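Porin protein associated with imipenem resistance (Acinetobacter baumannii, PDB 4FUV) forms an eight-stranded beta-barrel in the outer membrane and probably takes part in the uptake of ornithine and imipenem. Local coordinates at residues 21-25 against 164-168. Sequence-based numbering, arbitrary orientation.
Sequences ARAEV and VFGEV. With C8E ((hydroxyethyloxy)tri(ethyloxy)octane), chain F.
In Arg-22 and Phe-165 the first side-chain torsion sets CG between the backbone N and the carbonyl carbon (chi1 75° and 83°), and the two groups meet inside the barrel. The arginine then runs extended to NE and crosses the phenylalanine at about a right angle. Its CD lies 3.5 Å from Phe-165 CE1, while CE2 of this flat, apolar ring comes over one face of the guanidinium, the two planes 32° apart. Glu-24 OE1 sits at the ring's edge, near its plane, 3.6 Å from Phe-165 CZ, where the slightly positive C-H rim probably suits a carboxylate oxygen. The same oxygen accepts a bent hydrogen bond from Arg-22 NE (2.8 Å) within a salt bridge, leaving OE2 for Lys-218 and Tyr-76. Arginine's several N-H groups also serve Glu-80 and a water, which accepts from Arg-22 NH2 in the guanidinium plane and donates to Glu-167 OE1, 3.0 Å from each. Glu-167, with two oxygens, also binds Tyr-96 and Tyr-149. Ala-23, turned outward, lies beside a detergent molecule, as suits a small apolar residue on a probably membrane-facing surface. Strands 20-26 and 162-172, both paired with strand 213-224, thus meet through ring packing and a water, without a direct salt bridge; the opposite charges probably offset one another in part, consistent with a barrel interior filled here by side chains.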
ATOM      1  N   ALA A  21      15.967 -28.884  21.698  1.00 23.79           N
ATOM      2  CA  ALA A  21      14.539 -28.764  21.485  1.00 23.74           C
ATOM      3  C   ALA A  21      14.233 -27.342  21.035  1.00 29.11           C
ATOM      4  O   ALA A  21      15.054 -26.431  21.178  1.00 32.40           O
ATOM      5  CB  ALA A  21      13.782 -29.102  22.759  1.00 24.87           C
ATOM      6  N   ARG A  22      13.065 -27.142  20.458  1.00 26.62           N
ATOM      7  CA  ARG A  22      12.707 -25.797  20.073  1.00 26.92           C
ATOM      8  C   ARG A  22      11.233 -25.552  20.319  1.00 29.05           C
ATOM      9  O   ARG A  22      10.435 -26.488  20.320  1.00 28.84           O
ATOM     10  CB  ARG A  22      13.091 -25.522  18.614  1.00 24.24           C
ATOM     11  CG  ARG A  22      12.202 -26.167  17.556  1.00 29.00           C
ATOM     12  CD  ARG A  22      12.734 -25.927  16.141  1.00 26.92           C
ATOM     13  NE  ARG A  22      11.931 -26.629  15.139  1.00 20.18           N
ATOM     14  CZ  ARG A  22      12.388 -27.095  13.977  1.00 23.45           C
ATOM     15  NH1 ARG A  22      13.669 -26.935  13.630  1.00 23.81           N
ATOM     16  NH2 ARG A  22      11.551 -27.720  13.149  1.00 20.70           N
ATOM     17  N   ALA A  23      10.897 -24.291  20.556  1.00 25.97           N
ATOM     18  CA  ALA A  23       9.517 -23.851  20.658  1.00 28.17           C
ATOM     19  C   ALA A  23       9.240 -22.974  19.457  1.00 32.73           C
ATOM     20  O   ALA A  23      10.097 -22.182  19.058  1.00 34.93           O
ATOM     21  CB  ALA A  23       9.305 -23.060  21.946  1.00 27.47           C
ATOM     22  N   GLU A  24       8.045 -23.100  18.884  1.00 28.12           N
ATOM     23  CA  GLU A  24       7.746 -22.396  17.655  1.00 31.41           C
ATOM     24  C   GLU A  24       6.278 -22.013  17.558  1.00 33.71           C
ATOM     25  O   GLU A  24       5.405 -22.643  18.161  1.00 41.03           O
ATOM     26  CB  GLU A  24       8.161 -23.242  16.441  1.00 24.75           C
ATOM     27  CG  GLU A  24       7.326 -24.523  16.239  1.00 24.90           C
ATOM     28  CD  GLU A  24       8.118 -25.652  15.571  1.00 28.11           C
ATOM     29  OE1 GLU A  24       9.365 -25.670  15.692  1.00 31.26           O
ATOM     30  OE2 GLU A  24       7.501 -26.514  14.919  1.00 27.28           O
ATOM     31  N   VAL A  25       6.035 -20.958  16.793  1.00 26.07           N
ATOM     32  CA  VAL A  25       4.703 -20.467  16.501  1.00 28.33           C
ATOM     33  C   VAL A  25       4.670 -20.139  15.009  1.00 35.35           C
ATOM     34  O   VAL A  25       5.597 -19.523  14.465  1.00 37.75           O
ATOM     35  CB  VAL A  25       4.356 -19.226  17.361  1.00 37.47           C
ATOM     36  CG1 VAL A  25       5.423 -18.130  17.222  1.00 37.88           C
ATOM     37  CG2 VAL A  25       2.989 -18.696  17.020  1.00 33.26           C
ATOM     38  N   VAL A 164      17.598 -18.369  17.691  1.00 29.27           N
ATOM     39  CA  VAL A 164      16.272 -18.124  17.150  1.00 27.23           C
ATOM     40  C   VAL A 164      16.211 -18.591  15.698  1.00 26.18           C
ATOM     41  O   VAL A 164      17.250 -18.750  15.046  1.00 27.58           O
ATOM     42  CB  VAL A 164      15.923 -16.645  17.257  1.00 30.29           C
ATOM     43  CG1 VAL A 164      15.894 -16.233  18.738  1.00 26.89           C
ATOM     44  CG2 VAL A 164      16.948 -15.817  16.492  1.00 27.98           C
ATOM     45  N   PHE A 165      15.011 -18.842  15.190  1.00 22.55           N
ATOM     46  CA  PHE A 165      14.903 -19.275  13.803  1.00 25.27           C
ATOM     47  C   PHE A 165      13.631 -18.819  13.116  1.00 21.95           C
ATOM     48  O   PHE A 165      12.676 -18.392  13.765  1.00 25.63           O
ATOM     49  CB  PHE A 165      15.031 -20.797  13.705  1.00 33.74           C
ATOM     50  CG  PHE A 165      13.755 -21.537  13.976  1.00 31.38           C
ATOM     51  CD1 PHE A 165      13.363 -21.828  15.279  1.00 20.85           C
ATOM     52  CD2 PHE A 165      12.954 -21.957  12.924  1.00 25.23           C
ATOM     53  CE1 PHE A 165      12.182 -22.521  15.525  1.00 24.30           C
ATOM     54  CE2 PHE A 165      11.777 -22.641  13.151  1.00 23.88           C
ATOM     55  CZ  PHE A 165      11.379 -22.929  14.458  1.00 25.36           C
ATOM     56  N   GLY A 166      13.643 -18.881  11.789  1.00 20.91           N
ATOM     57  CA  GLY A 166      12.436 -18.754  10.999  1.00 23.39           C
ATOM     58  C   GLY A 166      12.485 -19.870   9.978  1.00 25.77           C
ATOM     59  O   GLY A 166      13.571 -20.316   9.620  1.00 27.22           O
ATOM     60  N   GLU A 167      11.330 -20.326   9.511  1.00 26.86           N
ATOM     61  CA  GLU A 167      11.295 -21.371   8.499  1.00 24.17           C
ATOM     62  C   GLU A 167      10.107 -21.160   7.581  1.00 24.74           C
ATOM     63  O   GLU A 167       8.986 -20.861   8.031  1.00 23.84           O
ATOM     64  CB  GLU A 167      11.205 -22.758   9.138  1.00 18.46           C
ATOM     65  CG  GLU A 167      11.379 -23.922   8.148  1.00 30.84           C
ATOM     66  CD  GLU A 167      11.288 -25.302   8.808  1.00 31.44           C
ATOM     67  OE1 GLU A 167      12.061 -25.574   9.753  1.00 29.89           O
ATOM     68  OE2 GLU A 167      10.439 -26.118   8.384  1.00 33.84           O
ATOM     69  N   VAL A 168      10.345 -21.328   6.290  1.00 20.70           N
ATOM     70  CA  VAL A 168       9.260 -21.246   5.316  1.00 23.08           C
ATOM     71  C   VAL A 168       9.321 -22.464   4.406  1.00 27.97           C
ATOM     72  O   VAL A 168      10.400 -22.870   3.960  1.00 26.41           O
ATOM     73  CB  VAL A 168       9.289 -19.923   4.491  1.00 28.92           C
ATOM     74  CG1 VAL A 168       9.299 -18.710   5.421  1.00 24.21           C
ATOM     75  CG2 VAL A 168      10.486 -19.882   3.564  1.00 36.09           C
TER
HETATM   76  C4  C8E F 305      12.968 -14.252  15.989  1.00 59.79           C
HETATM   77  C5  C8E F 305      12.066 -15.414  16.382  1.00 54.81           C
HETATM   78  C6  C8E F 305      11.953 -15.534  17.900  1.00 57.49           C
HETATM   79  C7  C8E F 305      10.547 -15.965  18.306  1.00 54.52           C
HETATM   80  O9  C8E F 305       7.840 -19.440  20.417  1.00 60.58           O
HETATM   81  C10 C8E F 305       7.076 -19.500  21.604  1.00 69.69           C
HETATM   82  C11 C8E F 305       5.766 -20.239  21.337  1.00 76.79           C
HETATM   83  O12 C8E F 305       5.795 -21.565  21.835  1.00 78.58           O
HETATM   84  C13 C8E F 305       4.513 -22.028  22.204  1.00 72.65           C
HETATM   85  C14 C8E F 305       4.631 -23.125  23.254  1.00 71.94           C
HETATM   86  C16 C8E F 305       2.451 -26.049  22.698  1.00 57.38           C
HETATM   87  C17 C8E F 305       2.210 -27.438  22.116  1.00 60.42           C
HETATM   88  O18 C8E F 305       0.944 -27.905  22.529  1.00 69.78           O
HETATM   89  C19 C8E F 305      -0.111 -27.109  22.042  1.00 65.86           C
HETATM   90  C20 C8E F 305      -1.441 -27.805  22.316  1.00 67.87           C
HETATM   91  O21 C8E F 305      -2.302 -26.891  22.957  1.00 67.59           O
HETATM   92  O   HOH W   1      12.407 -28.465  10.405  1.00 21.32           O